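Local coordinates for protein N-terminal acetyltransferase B complex subunit MDM20 (Candida albicans, PDB 5K04) that probably serves as the non-catalytic subunit of the NatB N-terminal acetyltransferase complex, which acetylates the N-termini of its substrate proteins, at residues Y71-S82 with S94-Y105. Sequence-based numbering, arbitrary orientation.
Sequences YPNDPLTIEKLS and SSLVYENAIKKY
Ile78 and Val97 face each other where the 75-82 and 94-104 parts of helices 75-87 and 91-104 run nearly antiparallel, segment axes 154° apart and 8.3 Å at closest approach, and the backbones draw together toward Ser82 and Ser94. This is an antiparallel helical hairpin, consistent with a TPR-like repeat, far from the centre of the chain. Ile78 carries the apolar core of the contact. Its CG2, anti to the backbone N, sits over the centre of the Tyr98 ring, 3.5 Å from the centroid and 6° off the normal, a CH-pi contact. The same methyl meets Val97 CG1 at 3.6 Å, while Ile78 CD1 reaches Ala101 CB. Leu81 CD1 comes to Val97 CG1 as well, the two side chains crossing at about a right angle; Leu67 and Leu68 of helix 58-69 extend this apolar layer. The Tyr98 hydroxyl comes against the aliphatic part of Glu79, with OH 3.0 Å from CG; Ser115 OG of helix 109-120 hydrogen-bonds Glu79 OE2 and, weakly, Tyr98 OH, and Trp116 of that helix stacks on the Tyr98 ring. At the tight end Ser82 CB packs on Ser94 O at 3.0 Å and Ser94 CB on Ser82 O, so small side chains permit the close approach. Before helix 75-87, Asp74 acts as N-cap: OD2 accepts from Thr77 N through its anti lone pair, and Thr77 OG1 donates to Asp74 O, which also accepts from Ile78 N. Tyr71 presents a ring edge to the Asn100 amide, CE1 lying 3.5 Å from ND2 with the planes steeply inclined. Asn73, just before the cap, meets Tyr105, amide and ring planes 83° apart: CB touches the phenol end, and ND2 gives OH a weak, bent hydrogen bond of 3.4 Å.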
loop_
_atom_site.group_PDB
_atom_site.type_symbol
_atom_site.label_atom_id
_atom_site.label_comp_id
_atom_site.label_asym_id
_atom_site.label_seq_id
_atom_site.Cartn_x
_atom_site.Cartn_y
_atom_site.Cartn_z
ATOM N N TYR A 71 22.747 -22.775 -29.242
ATOM C CA TYR A 71 21.313 -23.052 -29.122
ATOM C C TYR A 71 20.845 -23.901 -27.940
ATOM O O TYR A 71 20.133 -24.899 -28.113
ATOM C CB TYR A 71 20.762 -23.518 -30.471
ATOM C CG TYR A 71 20.993 -22.465 -31.539
ATOM C CD1 TYR A 71 20.840 -21.121 -31.240
ATOM C CD2 TYR A 71 21.410 -22.807 -32.825
ATOM C CE1 TYR A 71 21.065 -20.144 -32.194
ATOM C CE2 TYR A 71 21.642 -21.831 -33.790
ATOM C CZ TYR A 71 21.464 -20.501 -33.468
ATOM O OH TYR A 71 21.685 -19.523 -34.412
ATOM N N PRO A 72 21.199 -23.479 -26.722
ATOM C CA PRO A 72 21.267 -24.414 -25.586
ATOM C C PRO A 72 20.307 -25.565 -25.347
ATOM O O PRO A 72 20.727 -26.570 -24.757
ATOM C CB PRO A 72 21.237 -23.404 -24.439
ATOM C CG PRO A 72 21.788 -22.168 -25.066
ATOM C CD PRO A 72 21.211 -22.135 -26.443
ATOM N N ASN A 73 19.030 -25.435 -25.707
ATOM C CA ASN A 73 17.985 -26.482 -25.648
ATOM C C ASN A 73 17.638 -27.029 -24.256
ATOM O O ASN A 73 16.834 -27.963 -24.181
ATOM C CB ASN A 73 18.294 -27.684 -26.580
ATOM C CG ASN A 73 19.421 -28.607 -26.063
ATOM O OD1 ASN A 73 19.396 -29.091 -24.925
ATOM N ND2 ASN A 73 20.417 -28.866 -26.935
ATOM N N ASP A 74 18.176 -26.478 -23.164
ATOM C CA ASP A 74 17.823 -26.933 -21.818
ATOM C C ASP A 74 17.198 -25.800 -21.011
ATOM O O ASP A 74 17.714 -24.676 -21.023
ATOM C CB ASP A 74 19.045 -27.463 -21.048
ATOM C CG ASP A 74 18.749 -27.717 -19.574
ATOM O OD1 ASP A 74 18.267 -28.823 -19.239
ATOM O OD2 ASP A 74 18.966 -26.801 -18.752
ATOM N N PRO A 75 16.111 -26.060 -20.277
ATOM C CA PRO A 75 15.375 -24.939 -19.656
ATOM C C PRO A 75 16.183 -24.166 -18.623
ATOM O O PRO A 75 16.149 -22.929 -18.617
ATOM C CB PRO A 75 14.151 -25.631 -19.043
ATOM C CG PRO A 75 14.023 -26.921 -19.790
ATOM C CD PRO A 75 15.428 -27.347 -20.081
ATOM N N LEU A 76 16.914 -24.859 -17.744
ATOM C CA LEU A 76 17.689 -24.159 -16.720
ATOM C C LEU A 76 18.798 -23.322 -17.339
ATOM O O LEU A 76 19.025 -22.178 -16.927
ATOM C CB LEU A 76 18.276 -25.155 -15.718
ATOM C CG LEU A 76 17.345 -25.652 -14.616
ATOM C CD1 LEU A 76 18.074 -26.590 -13.664
ATOM C CD2 LEU A 76 16.740 -24.476 -13.861
ATOM N N THR A 77 19.506 -23.880 -18.324
ATOM C CA THR A 77 20.580 -23.139 -18.974
ATOM C C THR A 77 20.036 -21.925 -19.720
ATOM O O THR A 77 20.636 -20.845 -19.685
ATOM C CB THR A 77 21.352 -24.061 -19.921
ATOM O OG1 THR A 77 20.566 -24.318 -21.089
ATOM C CG2 THR A 77 21.637 -25.377 -19.251
ATOM N N ILE A 78 18.890 -22.081 -20.389
ATOM C CA ILE A 78 18.272 -20.956 -21.087
ATOM C C ILE A 78 17.914 -19.860 -20.098
ATOM O O ILE A 78 18.223 -18.682 -20.315
ATOM C CB ILE A 78 17.039 -21.429 -21.875
ATOM C CG1 ILE A 78 17.462 -22.321 -23.044
ATOM C CG2 ILE A 78 16.226 -20.235 -22.364
ATOM C CD1 ILE A 78 16.364 -23.237 -23.554
ATOM N N GLU A 79 17.270 -20.241 -18.988
ATOM C CA GLU A 79 16.865 -19.269 -17.974
ATOM C C GLU A 79 18.057 -18.464 -17.486
ATOM O O GLU A 79 17.977 -17.237 -17.358
ATOM C CB GLU A 79 16.183 -19.975 -16.794
ATOM C CG GLU A 79 14.800 -20.568 -17.091
ATOM C CD GLU A 79 14.209 -21.369 -15.927
ATOM O OE1 GLU A 79 14.911 -21.578 -14.913
ATOM O OE2 GLU A 79 13.035 -21.791 -16.032
ATOM N N LYS A 80 19.182 -19.132 -17.230
ATOM C CA LYS A 80 20.332 -18.423 -16.686
ATOM C C LYS A 80 20.937 -17.488 -17.723
ATOM O O LYS A 80 21.184 -16.311 -17.437
ATOM C CB LYS A 80 21.361 -19.416 -16.156
ATOM C CG LYS A 80 20.803 -20.249 -15.033
ATOM C CD LYS A 80 21.871 -21.049 -14.329
ATOM C CE LYS A 80 21.288 -21.714 -13.085
ATOM N NZ LYS A 80 22.360 -22.079 -12.119
ATOM N N LEU A 81 21.150 -17.981 -18.945
ATOM C CA LEU A 81 21.590 -17.109 -20.034
ATOM C C LEU A 81 20.721 -15.857 -20.132
ATOM O O LEU A 81 21.219 -14.732 -20.016
ATOM C CB LEU A 81 21.576 -17.862 -21.365
ATOM C CG LEU A 81 22.731 -18.794 -21.695
ATOM C CD1 LEU A 81 22.485 -19.402 -23.054
ATOM C CD2 LEU A 81 24.049 -18.046 -21.679
ATOM N N SER A 82 19.407 -16.040 -20.334
ATOM C CA SER A 82 18.506 -14.894 -20.453
ATOM C C SER A 82 18.587 -14.011 -19.221
ATOM O O SER A 82 18.465 -12.785 -19.317
ATOM C CB SER A 82 17.064 -15.355 -20.671
ATOM O OG SER A 82 16.573 -16.034 -19.533
ATOM N N SER A 94 18.780 -11.675 -24.152
ATOM C CA SER A 94 17.996 -12.383 -23.136
ATOM C C SER A 94 16.705 -12.958 -23.712
ATOM O O SER A 94 16.209 -13.979 -23.227
ATOM C CB SER A 94 17.678 -11.462 -21.957
ATOM O OG SER A 94 16.809 -10.416 -22.342
ATOM N N SER A 95 16.154 -12.324 -24.745
ATOM C CA SER A 95 14.977 -12.857 -25.420
ATOM C C SER A 95 15.357 -13.910 -26.457
ATOM O O SER A 95 14.644 -14.906 -26.631
ATOM C CB SER A 95 14.191 -11.706 -26.066
ATOM O OG SER A 95 13.214 -12.169 -26.981
ATOM N N LEU A 96 16.487 -13.714 -27.141
ATOM C CA LEU A 96 16.870 -14.606 -28.229
ATOM C C LEU A 96 17.160 -16.032 -27.758
ATOM O O LEU A 96 17.028 -16.975 -28.546
ATOM C CB LEU A 96 18.080 -14.020 -28.961
ATOM C CG LEU A 96 18.085 -14.178 -30.487
ATOM C CD1 LEU A 96 16.746 -13.726 -31.078
ATOM C CD2 LEU A 96 19.242 -13.392 -31.093
ATOM N N VAL A 97 17.570 -16.219 -26.500
ATOM C CA VAL A 97 17.829 -17.572 -26.008
ATOM C C VAL A 97 16.559 -18.407 -26.068
ATOM O O VAL A 97 16.563 -19.548 -26.540
ATOM C CB VAL A 97 18.400 -17.535 -24.581
ATOM C CG1 VAL A 97 19.036 -18.879 -24.246
ATOM C CG2 VAL A 97 19.409 -16.430 -24.438
ATOM N N TYR A 98 15.450 -17.843 -25.580
ATOM C CA TYR A 98 14.183 -18.564 -25.596
ATOM C C TYR A 98 13.648 -18.709 -27.017
ATOM O O TYR A 98 13.202 -19.796 -27.408
ATOM C CB TYR A 98 13.171 -17.845 -24.712
ATOM C CG TYR A 98 13.299 -18.086 -23.217
ATOM C CD1 TYR A 98 12.750 -19.215 -22.631
ATOM C CD2 TYR A 98 13.911 -17.153 -22.385
ATOM C CE1 TYR A 98 12.837 -19.431 -21.259
ATOM C CE2 TYR A 98 13.990 -17.358 -21.014
ATOM C CZ TYR A 98 13.455 -18.503 -20.459
ATOM O OH TYR A 98 13.532 -18.723 -19.103
ATOM N N GLU A 99 13.688 -17.622 -27.802
ATOM C CA GLU A 99 13.165 -17.652 -29.169
ATOM C C GLU A 99 13.901 -18.675 -30.019
ATOM O O GLU A 99 13.285 -19.393 -30.816
ATOM C CB GLU A 99 13.272 -16.271 -29.815
ATOM C CG GLU A 99 12.498 -15.168 -29.117
ATOM C CD GLU A 99 12.637 -13.824 -29.813
ATOM O OE1 GLU A 99 12.368 -13.747 -31.029
ATOM O OE2 GLU A 99 13.033 -12.849 -29.144
ATOM N N ASN A 100 15.223 -18.744 -29.874
ATOM C CA ASN A 100 15.988 -19.732 -30.623
ATOM C C ASN A 100 15.579 -21.142 -30.229
ATOM O O ASN A 100 15.474 -22.027 -31.085
ATOM C CB ASN A 100 17.488 -19.514 -30.402
ATOM C CG ASN A 100 18.022 -18.281 -31.136
ATOM O OD1 ASN A 100 17.441 -17.826 -32.122
ATOM N ND2 ASN A 100 19.132 -17.740 -30.648
ATOM N N ALA A 101 15.317 -21.364 -28.937
ATOM C CA ALA A 101 14.919 -22.692 -28.476
ATOM C C ALA A 101 13.538 -23.071 -29.001
ATOM O O ALA A 101 13.314 -24.212 -29.419
ATOM C CB ALA A 101 14.943 -22.745 -26.946
ATOM N N ILE A 102 12.598 -22.125 -28.972
ATOM C CA ILE A 102 11.261 -22.365 -29.506
ATOM C C ILE A 102 11.323 -22.631 -31.003
ATOM O O ILE A 102 10.656 -23.536 -31.522
ATOM C CB ILE A 102 10.359 -21.163 -29.191
ATOM C CG1 ILE A 102 10.172 -21.027 -27.685
ATOM C CG2 ILE A 102 9.030 -21.291 -29.910
ATOM C CD1 ILE A 102 9.699 -19.649 -27.273
ATOM N N LYS A 103 12.109 -21.826 -31.722
ATOM C CA LYS A 103 12.300 -22.039 -33.152
ATOM C C LYS A 103 12.881 -23.425 -33.435
ATOM O O LYS A 103 12.396 -24.140 -34.319
ATOM C CB LYS A 103 13.198 -20.926 -33.711
ATOM C CG LYS A 103 13.389 -20.933 -35.235
ATOM C CD LYS A 103 14.235 -19.740 -35.723
ATOM C CE LYS A 103 14.431 -19.761 -37.242
ATOM N NZ LYS A 103 15.277 -18.636 -37.753
ATOM N N LYS A 104 13.897 -23.834 -32.664
ATOM C CA LYS A 104 14.602 -25.097 -32.896
ATOM C C LYS A 104 13.818 -26.312 -32.401
ATOM O O LYS A 104 13.959 -27.401 -32.968
ATOM C CB LYS A 104 15.965 -25.050 -32.210
ATOM C CG LYS A 104 17.104 -25.715 -32.959
ATOM C CD LYS A 104 17.086 -27.229 -32.835
ATOM C CE LYS A 104 18.453 -27.824 -33.143
ATOM N NZ LYS A 104 18.475 -29.305 -32.954
ATOM N N TYR A 105 13.007 -26.159 -31.351
ATOM C CA TYR A 105 12.287 -27.269 -30.719
ATOM C C TYR A 105 10.836 -26.880 -30.458
ATOM O O TYR A 105 10.402 -26.803 -29.302
ATOM C CB TYR A 105 12.961 -27.680 -29.410
ATOM C CG TYR A 105 14.458 -27.820 -29.502
ATOM C CD1 TYR A 105 15.045 -29.025 -29.862
ATOM C CD2 TYR A 105 15.284 -26.750 -29.215
ATOM C CE1 TYR A 105 16.423 -29.156 -29.937
ATOM C CE2 TYR A 105 16.657 -26.865 -29.295
ATOM C CZ TYR A 105 17.226 -28.071 -29.649
ATOM O OH TYR A 105 18.599 -28.178 -29.723
#